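Local structure of putative polyketide cyclase (Bacillus cereus, 3K0Z) at residues A[11-16]-A[40-45]; A[67-72]-A[140-145]; A[105-110]-A[128-133]. The protein is a putative lipoprotein of unknown function that may act as a SnoaL-like polyketide cyclase. All coordinates share one frame; numbering follows the deposited sequence.

Contact 1. Residues A[11-16]-A[40-45]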
loop_
_atom_site.group_PDB
_atom_site.type_symbol
_atom_site.label_atom_id
_atom_site.label_comp_id
_atom_site.label_asym_id
_atom_site.label_seq_id
_atom_site.Cartn_x
_atom_site.Cartn_y
_atom_site.Cartn_z
ATOM N N GLN A 11 -9.616 -6.638 -21.184
ATOM C CA GLN A 11 -10.123 -5.512 -21.927
ATOM C C GLN A 11 -10.616 -4.473 -20.929
ATOM O O GLN A 11 -11.620 -4.691 -20.218
ATOM C CB GLN A 11 -11.263 -5.965 -22.817
ATOM C CG GLN A 11 -11.783 -4.895 -23.703
ATOM C CD GLN A 11 -12.925 -5.396 -24.581
ATOM O OE1 GLN A 11 -12.813 -6.462 -25.201
ATOM N NE2 GLN A 11 -14.023 -4.639 -24.618
ATOM N N LEU A 12 -9.915 -3.343 -20.879
ATOM C CA LEU A 12 -10.210 -2.296 -19.928
ATOM C C LEU A 12 -11.425 -1.472 -20.317
ATOM O O LEU A 12 -11.711 -1.307 -21.510
ATOM C CB LEU A 12 -9.004 -1.359 -19.808
ATOM C CG LEU A 12 -7.701 -1.957 -19.308
ATOM C CD1 LEU A 12 -6.613 -0.927 -19.508
ATOM C CD2 LEU A 12 -7.768 -2.445 -17.827
ATOM N N LEU A 13 -12.104 -0.926 -19.301
ATOM C CA LEU A 13 -13.226 -0.043 -19.520
ATOM C C LEU A 13 -12.698 1.317 -19.951
ATOM O O LEU A 13 -11.677 1.815 -19.443
ATOM C CB LEU A 13 -14.064 0.113 -18.245
ATOM C CG LEU A 13 -14.927 -1.046 -17.736
ATOM C CD1 LEU A 13 -15.495 -0.678 -16.369
ATOM C CD2 LEU A 13 -16.018 -1.407 -18.710
ATOM N N LYS A 14 -13.362 1.882 -20.950
ATOM C CA LYS A 14 -12.990 3.181 -21.483
ATOM C C LYS A 14 -13.608 4.242 -20.609
ATOM O O LYS A 14 -14.540 3.987 -19.840
ATOM C CB LYS A 14 -13.434 3.314 -22.947
ATOM C CG LYS A 14 -12.617 2.440 -23.894
ATOM N N GLU A 15 -13.003 5.424 -20.673
ATOM C CA GLU A 15 -13.450 6.594 -19.966
ATOM C C GLU A 15 -13.382 6.465 -18.424
ATOM O O GLU A 15 -14.091 7.154 -17.712
ATOM C CB GLU A 15 -14.826 7.024 -20.468
ATOM C CG GLU A 15 -14.816 7.257 -21.982
ATOM C CD GLU A 15 -16.162 7.728 -22.510
ATOM O OE1 GLU A 15 -16.972 8.311 -21.740
ATOM O OE2 GLU A 15 -16.405 7.514 -23.715
HETATM N N MSE A 16 -12.480 5.619 -17.957
HETATM C CA MSE A 16 -12.190 5.433 -16.544
HETATM C C MSE A 16 -10.683 5.289 -16.472
HETATM O O MSE A 16 -10.038 4.997 -17.488
HETATM C CB MSE A 16 -12.876 4.183 -16.001
HETATM C CG MSE A 16 -14.349 4.357 -15.948
HETATM SE SE MSE A 16 -15.130 2.814 -15.113
HETATM C CE MSE A 16 -17.034 3.139 -15.510
ATOM N N ALA A 40 -11.836 -2.202 -9.872
ATOM C CA ALA A 40 -10.775 -1.226 -9.543
ATOM C C ALA A 40 -10.935 0.012 -10.383
ATOM O O ALA A 40 -10.845 1.094 -9.856
ATOM C CB ALA A 40 -9.419 -1.826 -9.770
ATOM N N GLN A 41 -11.197 -0.143 -11.687
ATOM C CA GLN A 41 -11.355 1.011 -12.550
ATOM C C GLN A 41 -12.524 1.903 -12.098
ATOM O O GLN A 41 -12.398 3.140 -12.068
ATOM C CB GLN A 41 -11.557 0.589 -13.981
ATOM C CG GLN A 41 -10.324 0.126 -14.708
ATOM C CD GLN A 41 -10.595 -0.001 -16.176
ATOM O OE1 GLN A 41 -11.023 -1.068 -16.679
ATOM N NE2 GLN A 41 -10.329 1.082 -16.904
ATOM N N ARG A 42 -13.645 1.280 -11.724
ATOM C CA ARG A 42 -14.826 2.032 -11.289
ATOM C C ARG A 42 -14.565 2.702 -9.970
ATOM O O ARG A 42 -15.041 3.778 -9.739
ATOM C CB ARG A 42 -16.057 1.142 -11.133
ATOM C CG ARG A 42 -16.629 0.625 -12.433
ATOM C CD ARG A 42 -17.971 -0.067 -12.255
ATOM N NE ARG A 42 -18.437 -0.698 -13.504
ATOM C CZ ARG A 42 -18.185 -1.965 -13.867
ATOM N NH1 ARG A 42 -17.524 -2.816 -13.089
ATOM N NH2 ARG A 42 -18.657 -2.410 -15.019
ATOM N N PHE A 43 -13.851 2.033 -9.079
ATOM C CA PHE A 43 -13.517 2.583 -7.796
ATOM C C PHE A 43 -12.639 3.825 -7.987
ATOM O O PHE A 43 -12.910 4.868 -7.372
ATOM C CB PHE A 43 -12.809 1.528 -6.910
ATOM C CG PHE A 43 -12.756 1.879 -5.430
ATOM C CD1 PHE A 43 -13.921 2.106 -4.699
ATOM C CD2 PHE A 43 -11.543 1.882 -4.748
ATOM C CE1 PHE A 43 -13.853 2.401 -3.326
ATOM C CE2 PHE A 43 -11.503 2.122 -3.360
ATOM C CZ PHE A 43 -12.647 2.383 -2.676
ATOM N N TYR A 44 -11.611 3.754 -8.832
ATOM C CA TYR A 44 -10.785 4.964 -9.054
ATOM C C TYR A 44 -11.463 6.005 -9.973
ATOM O O TYR A 44 -11.153 7.191 -9.847
ATOM C CB TYR A 44 -9.307 4.649 -9.373
ATOM C CG TYR A 44 -8.797 3.817 -8.224
ATOM C CD1 TYR A 44 -8.637 4.378 -6.963
ATOM C CD2 TYR A 44 -8.626 2.453 -8.361
ATOM C CE1 TYR A 44 -8.323 3.605 -5.842
ATOM C CE2 TYR A 44 -8.261 1.668 -7.254
ATOM C CZ TYR A 44 -8.118 2.261 -6.007
ATOM O OH TYR A 44 -7.807 1.492 -4.928
ATOM N N ALA A 45 -12.390 5.595 -10.839
ATOM C CA ALA A 45 -13.279 6.568 -11.534
ATOM C C ALA A 45 -14.082 7.390 -10.512
ATOM O O ALA A 45 -14.240 8.590 -10.668
ATOM C CB ALA A 45 -14.219 5.890 -12.539
#

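Contact 2. Residues A[67-72]-A[140-145]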
loop_
_atom_site.group_PDB
_atom_site.type_symbol
_atom_site.label_atom_id
_atom_site.label_comp_id
_atom_site.label_asym_id
_atom_site.label_seq_id
_atom_site.Cartn_x
_atom_site.Cartn_y
_atom_site.Cartn_z
ATOM N N THR A 67 -9.413 0.710 7.502
ATOM C CA THR A 67 -8.394 1.702 7.841
ATOM C C THR A 67 -8.988 3.111 7.633
ATOM O O THR A 67 -8.521 3.898 6.829
ATOM C CB THR A 67 -7.184 1.469 6.936
ATOM O OG1 THR A 67 -7.618 1.497 5.572
ATOM C CG2 THR A 67 -6.496 0.096 7.198
ATOM N N LEU A 68 -10.016 3.411 8.411
ATOM C CA LEU A 68 -10.887 4.532 8.141
ATOM C C LEU A 68 -10.194 5.791 8.593
ATOM O O LEU A 68 -9.831 5.863 9.751
ATOM C CB LEU A 68 -12.184 4.255 8.893
ATOM C CG LEU A 68 -13.499 4.912 8.597
ATOM C CD1 LEU A 68 -13.964 4.680 7.114
ATOM C CD2 LEU A 68 -14.487 4.378 9.651
ATOM N N PRO A 69 -9.923 6.760 7.676
ATOM C CA PRO A 69 -9.338 8.036 8.119
ATOM C C PRO A 69 -10.143 8.713 9.234
ATOM O O PRO A 69 -11.368 8.515 9.322
ATOM C CB PRO A 69 -9.351 8.875 6.846
ATOM C CG PRO A 69 -9.258 7.901 5.757
ATOM C CD PRO A 69 -10.086 6.742 6.215
ATOM N N LYS A 70 -9.462 9.439 10.137
ATOM C CA LYS A 70 -10.195 10.072 11.248
ATOM C C LYS A 70 -11.166 11.046 10.597
ATOM O O LYS A 70 -10.780 11.785 9.668
ATOM C CB LYS A 70 -9.289 10.822 12.242
ATOM N N GLY A 71 -12.417 10.994 11.047
ATOM C CA GLY A 71 -13.457 11.873 10.533
ATOM C C GLY A 71 -14.285 11.279 9.399
ATOM O O GLY A 71 -15.380 11.773 9.110
ATOM N N ARG A 72 -13.779 10.243 8.736
ATOM C CA ARG A 72 -14.535 9.648 7.650
ATOM C C ARG A 72 -15.546 8.659 8.233
ATOM O O ARG A 72 -15.174 7.800 9.003
ATOM C CB ARG A 72 -13.631 8.914 6.675
ATOM C CG ARG A 72 -14.412 8.431 5.501
ATOM C CD ARG A 72 -13.583 7.628 4.607
ATOM N NE ARG A 72 -12.643 8.485 3.911
ATOM C CZ ARG A 72 -11.841 8.095 2.940
ATOM N NH1 ARG A 72 -11.870 6.851 2.499
ATOM N NH2 ARG A 72 -11.010 8.978 2.383
ATOM N N ASP A 140 -11.691 -2.905 2.312
ATOM C CA ASP A 140 -10.389 -2.468 1.913
ATOM C C ASP A 140 -9.535 -2.011 3.069
ATOM O O ASP A 140 -10.014 -1.831 4.196
ATOM C CB ASP A 140 -10.448 -1.449 0.760
ATOM C CG ASP A 140 -10.888 -0.051 1.197
ATOM O OD1 ASP A 140 -11.490 0.060 2.255
ATOM O OD2 ASP A 140 -10.618 0.945 0.474
ATOM N N TRP A 141 -8.264 -1.850 2.737
ATOM C CA TRP A 141 -7.198 -1.351 3.596
ATOM C C TRP A 141 -6.419 -0.410 2.707
ATOM O O TRP A 141 -5.918 -0.808 1.659
ATOM C CB TRP A 141 -6.271 -2.472 4.062
ATOM C CG TRP A 141 -6.912 -3.582 4.794
ATOM C CD1 TRP A 141 -6.904 -3.790 6.153
ATOM C CD2 TRP A 141 -7.562 -4.742 4.223
ATOM N NE1 TRP A 141 -7.524 -4.962 6.436
ATOM C CE2 TRP A 141 -7.936 -5.567 5.277
ATOM C CE3 TRP A 141 -7.834 -5.154 2.923
ATOM C CZ2 TRP A 141 -8.633 -6.777 5.082
ATOM C CZ3 TRP A 141 -8.516 -6.357 2.722
ATOM C CH2 TRP A 141 -8.928 -7.135 3.803
ATOM N N HIS A 142 -6.266 0.843 3.121
ATOM C CA HIS A 142 -5.661 1.804 2.233
ATOM C C HIS A 142 -4.944 2.879 3.016
ATOM O O HIS A 142 -5.208 3.113 4.218
ATOM C CB HIS A 142 -6.764 2.432 1.371
ATOM C CG HIS A 142 -7.748 3.241 2.153
ATOM N ND1 HIS A 142 -7.658 4.612 2.268
ATOM C CD2 HIS A 142 -8.829 2.868 2.880
ATOM C CE1 HIS A 142 -8.659 5.052 3.007
ATOM N NE2 HIS A 142 -9.380 4.014 3.399
ATOM N N LEU A 143 -4.032 3.546 2.330
ATOM C CA LEU A 143 -3.258 4.648 2.949
ATOM C C LEU A 143 -2.902 5.677 1.891
ATOM O O LEU A 143 -2.448 5.310 0.799
ATOM C CB LEU A 143 -2.008 4.025 3.555
ATOM C CG LEU A 143 -1.299 4.618 4.737
ATOM C CD1 LEU A 143 -2.244 5.158 5.830
ATOM C CD2 LEU A 143 -0.355 3.504 5.254
ATOM N N GLU A 144 -3.181 6.938 2.187
ATOM C CA GLU A 144 -2.865 8.057 1.295
ATOM C C GLU A 144 -1.754 8.766 1.994
ATOM O O GLU A 144 -1.722 8.780 3.232
ATOM C CB GLU A 144 -4.060 8.993 1.140
ATOM C CG GLU A 144 -5.246 8.392 0.388
ATOM C CD GLU A 144 -6.055 7.385 1.199
ATOM O OE1 GLU A 144 -6.606 7.786 2.237
ATOM O OE2 GLU A 144 -6.148 6.210 0.753
ATOM N N ASP A 145 -0.828 9.343 1.248
ATOM C CA ASP A 145 0.319 10.036 1.895
ATOM C C ASP A 145 -0.133 11.438 2.330
ATOM O O ASP A 145 0.208 12.433 1.720
ATOM C CB ASP A 145 1.536 10.035 0.943
ATOM C CG ASP A 145 2.801 10.592 1.581
ATOM O OD1 ASP A 145 2.780 10.930 2.781
ATOM O OD2 ASP A 145 3.816 10.684 0.861
HETATM O O HOH W 1 -6.140 5.091 5.989
#

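Contact 3. Residues A[105-110]-A[128-133]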
loop_
_atom_site.group_PDB
_atom_site.type_symbol
_atom_site.label_atom_id
_atom_site.label_comp_id
_atom_site.label_asym_id
_atom_site.label_seq_id
_atom_site.Cartn_x
_atom_site.Cartn_y
_atom_site.Cartn_z
ATOM N N ASP A 105 -8.418 -13.302 -4.530
ATOM C CA ASP A 105 -9.564 -12.407 -4.429
ATOM C C ASP A 105 -9.148 -10.990 -4.045
ATOM O O ASP A 105 -10.000 -10.217 -3.628
ATOM C CB ASP A 105 -10.512 -12.917 -3.348
ATOM C CG ASP A 105 -11.172 -14.195 -3.721
ATOM O OD1 ASP A 105 -11.379 -14.433 -4.934
ATOM O OD2 ASP A 105 -11.503 -14.952 -2.784
ATOM N N LYS A 106 -7.870 -10.644 -4.232
ATOM C CA LYS A 106 -7.309 -9.372 -3.773
ATOM C C LYS A 106 -6.741 -8.554 -4.934
ATOM O O LYS A 106 -6.229 -9.094 -5.938
ATOM C CB LYS A 106 -6.235 -9.621 -2.691
ATOM C CG LYS A 106 -6.729 -10.254 -1.355
ATOM C CD LYS A 106 -6.848 -9.298 -0.221
ATOM C CE LYS A 106 -7.406 -9.981 1.047
ATOM N NZ LYS A 106 -6.464 -10.811 1.856
ATOM N N VAL A 107 -6.884 -7.235 -4.823
ATOM C CA VAL A 107 -6.311 -6.311 -5.810
ATOM C C VAL A 107 -5.504 -5.264 -5.041
ATOM O O VAL A 107 -6.007 -4.675 -4.113
ATOM C CB VAL A 107 -7.408 -5.581 -6.648
ATOM C CG1 VAL A 107 -6.772 -4.522 -7.614
ATOM C CG2 VAL A 107 -8.201 -6.550 -7.452
ATOM N N THR A 108 -4.252 -5.050 -5.419
ATOM C CA THR A 108 -3.485 -3.937 -4.862
ATOM C C THR A 108 -3.426 -2.873 -5.920
ATOM O O THR A 108 -3.080 -3.187 -7.063
ATOM C CB THR A 108 -2.063 -4.343 -4.564
ATOM O OG1 THR A 108 -2.070 -5.479 -3.672
ATOM C CG2 THR A 108 -1.315 -3.148 -3.940
ATOM N N ALA A 109 -3.770 -1.647 -5.555
ATOM C CA ALA A 109 -3.654 -0.506 -6.452
ATOM C C ALA A 109 -2.686 0.506 -5.883
ATOM O O ALA A 109 -2.763 0.818 -4.671
ATOM C CB ALA A 109 -5.065 0.186 -6.698
ATOM N N ARG A 110 -1.806 1.032 -6.744
ATOM C CA ARG A 110 -0.976 2.150 -6.382
ATOM C C ARG A 110 -1.469 3.342 -7.196
ATOM O O ARG A 110 -1.482 3.301 -8.446
ATOM C CB ARG A 110 0.504 1.878 -6.669
ATOM C CG ARG A 110 1.429 3.020 -6.367
ATOM C CD ARG A 110 2.932 2.606 -6.420
ATOM N NE ARG A 110 3.402 2.211 -7.745
ATOM C CZ ARG A 110 3.785 3.049 -8.694
ATOM N NH1 ARG A 110 3.690 4.349 -8.532
ATOM N NH2 ARG A 110 4.232 2.567 -9.847
ATOM N N ASP A 128 -3.707 0.955 -1.990
ATOM C CA ASP A 128 -4.922 0.359 -1.475
ATOM C C ASP A 128 -4.889 -1.122 -1.710
ATOM O O ASP A 128 -4.410 -1.573 -2.750
ATOM C CB ASP A 128 -6.175 0.830 -2.212
ATOM C CG ASP A 128 -6.429 2.335 -2.145
ATOM O OD1 ASP A 128 -5.589 3.127 -1.628
ATOM O OD2 ASP A 128 -7.532 2.734 -2.605
ATOM N N ILE A 129 -5.427 -1.871 -0.763
ATOM C CA ILE A 129 -5.639 -3.306 -0.919
ATOM C C ILE A 129 -7.165 -3.498 -0.891
ATOM O O ILE A 129 -7.839 -3.141 0.091
ATOM C CB ILE A 129 -5.001 -4.133 0.196
ATOM C CG1 ILE A 129 -3.469 -3.996 0.135
ATOM C CG2 ILE A 129 -5.436 -5.609 0.043
ATOM C CD1 ILE A 129 -2.762 -4.446 1.402
ATOM N N LEU A 130 -7.676 -4.052 -1.977
ATOM C CA LEU A 130 -9.112 -4.287 -2.147
ATOM C C LEU A 130 -9.439 -5.778 -2.112
ATOM O O LEU A 130 -8.757 -6.552 -2.750
ATOM C CB LEU A 130 -9.533 -3.740 -3.493
ATOM C CG LEU A 130 -9.153 -2.317 -3.892
ATOM C CD1 LEU A 130 -9.536 -2.155 -5.381
ATOM C CD2 LEU A 130 -9.766 -1.207 -3.044
ATOM N N HIS A 131 -10.494 -6.160 -1.387
ATOM C CA HIS A 131 -11.007 -7.523 -1.397
ATOM C C HIS A 131 -12.218 -7.503 -2.324
ATOM O O HIS A 131 -13.157 -6.711 -2.120
ATOM C CB HIS A 131 -11.442 -7.915 -0.025
ATOM C CG HIS A 131 -11.395 -9.382 0.242
ATOM N ND1 HIS A 131 -11.516 -9.897 1.515
ATOM C CD2 HIS A 131 -11.194 -10.440 -0.580
ATOM C CE1 HIS A 131 -11.423 -11.216 1.457
ATOM N NE2 HIS A 131 -11.228 -11.569 0.196
ATOM N N VAL A 132 -12.188 -8.332 -3.357
ATOM C CA VAL A 132 -13.252 -8.349 -4.382
ATOM C C VAL A 132 -13.948 -9.694 -4.399
ATOM O O VAL A 132 -13.259 -10.688 -4.431
ATOM C CB VAL A 132 -12.678 -8.124 -5.787
ATOM C CG1 VAL A 132 -13.824 -7.927 -6.811
ATOM C CG2 VAL A 132 -11.720 -6.930 -5.787
ATOM N N LYS A 133 -15.285 -9.708 -4.333
ATOM C CA LYS A 133 -16.066 -10.934 -4.374
ATOM C C LYS A 133 -17.124 -10.741 -5.446
ATOM O O LYS A 133 -17.843 -9.756 -5.431
ATOM C CB LYS A 133 -16.728 -11.215 -3.030
HETATM O O HOH W 2 -12.926 -12.136 -6.586
#

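Contact 1. Residues A[11-16]-A[40-45]
Gln41, on helix 30-49, reaches out to the backbone of Leu13 and grips it with both ends of its carboxamide. The main-chain N of Leu13 donates to Gln41 OE1 over 2.8 Å in a nearly straight bond (163°) that lies in the carbonyl plane on a lone pair. In return, Gln41 NE2 donates to Leu13 O at 3.0 Å. This second bond is more bent, with the acceptor 23° out of the amide plane. With an extended chain beyond CG, the glutamine spans the gap and offers its amide much as a neighbouring strand would offer a peptide group. Gln41 NE2 also bonds to Pro17 O, so one side chain holds two points of the N-terminal loop.

Van der Waals contacts surround these bonds. Leu12 sets CD2 3.7 Å from Gln41 OE1, its side chain crossing that of the glutamine at about a right angle. Leu13 CD1 lies over one face of the Arg42 guanidinium, displaced toward its rim and 3.8 Å from Arg42 NH2. Met16, built as selenomethionine, makes an apolar contact from CG to Ala45 CB at 3.7 Å, while the extended remainder of its chain carries SE obliquely across the aliphatic start of the Arg42 side chain, 3.8 Å from Arg42 CG.

Away from the loop, Phe43 and Tyr44 pack on strands 120-133 and 93-103. The arrangement is that of an irregular N-terminal segment strapped across the outer surface of the long helix that packs on the curved sheet in the NTF2-like α+β fold.

Contact 2. Residues A[67-72]-A[140-145]
Segment 67-72 follows the outermost strand 63-65 and runs on beside strand 136-144, coming nearest where Thr67 faces Trp141 (5.4 Å between CA atoms), and then folds into a type II turn from Pro69 to Arg72. Thr67 takes over the role of a strand partner with its side chain: His142 N donates to Thr67 OG1 at 2.9 Å, nearly straight at 164°. A chi1 of 55° sets this oxygen between the residue's own N and carbonyl carbon and leaves CG2 to rest 4.0 Å from Trp141 CD1. Water 1 lies within hydrogen-bonding distance, 2.8 Å, of both Thr67 O and His142 O, bridging the backbones.

The His142 ring is held at both nitrogens. Glu144 OE2 lies near the ring plane and accepts from His142 ND1 at 2.7 Å through its syn lone pair, whereas NE2 bonds to Asp65. Pro69 CD approaches His142 CE1 at 3.9 Å, and Pro69 CG covers the centre of one face of the Arg72 guanidinium. That guanidinium approaches the imidazole obliquely, the two planes 14° apart in tilt, with Arg72 NH1 3.7 Å from His142 CE1.

Beyond the two segments, Arg72 NE forms a salt bridge to a bound buffer sulfonate, probably from crystallisation. Such a cluster of histidine, acids and arginine is consistent with the ligand pocket of a SnoaL-like, NTF2-type domain.

Contact 3. Residues A[105-110]-A[128-133]
Val107 and Leu130 form the middle of an antiparallel ladder, where Leu130 N donates to Val107 O at 2.8 Å and Val107 N donates back to Leu130 O. Ala109 and Asp128 make the next hydrogen-bonded pair, and a nearly linear bond from Val132 N to Asp105 O extends the ladder to the hairpin's open end. The strand segments run at 153° to each other.

The side chains of Val107, Ala109, Asp128 and Leu130 share the face covered by helix 30-49, and here packing is close. Val107 CG2 meets Val132 CG2 at 3.9 Å, and Leu130 lies against Phe43 and Tyr44. Asp128 OD2, buried on this side, is satisfied by Tyr44 OH.

On the other face Lys106, Thr108 and Ile129 meet the second subunit, while His131 ND1 is held by Glu139 of its own chain. Lys106, bent at chi2 (-103°) and chi4, carries CE over the centre of the His131 ring, 4.0 Å from the centroid and only 4° off its normal, a CH-pi contact. Its amine continues to Asp99 of the second subunit, while Thr108 OG1 bonds to its own counterpart there.

Toward the open end, at exposed Asp105, the contact slackens. Asp105 sets CB beside the edge of the His131 ring, and water 2 sits 2.6 Å from Val132 O and a longer 3.2 Å from Asp105 OD1, bridging the two. The chemistry thus divides by face: apolar contacts and a buried carboxylate-phenol bond join sheet to helix, whereas opposite them the Lys106 ammonium and Thr108 hydroxyl find partners across the dimer interface, alongside apolar packing by Ile129.

In the fold
Along the chain contact 1 closes first, contact 2 opens next, and contact 3 falls between the two segments of contact 2. Contact 3 and segment 140-145 of contact 2 lie in one sheet, where strands 120-133 and 136-144 are neighbours; the two centres are about 14 Å apart, and Trp141 O lies 2.7 Å from Ile129 N. Helix 30-49 connects contact 1 to both others: Tyr44 and Phe43 reach contact 3, about 14 Å away between centres, and Phe43 also touches Asp140 of contact 2, whose centre is about 21 Å from that of contact 1, across the chain's centre. Contacts 2 and 3 touch the second subunit, so the sheet bordering the probable pocket also builds the dimer.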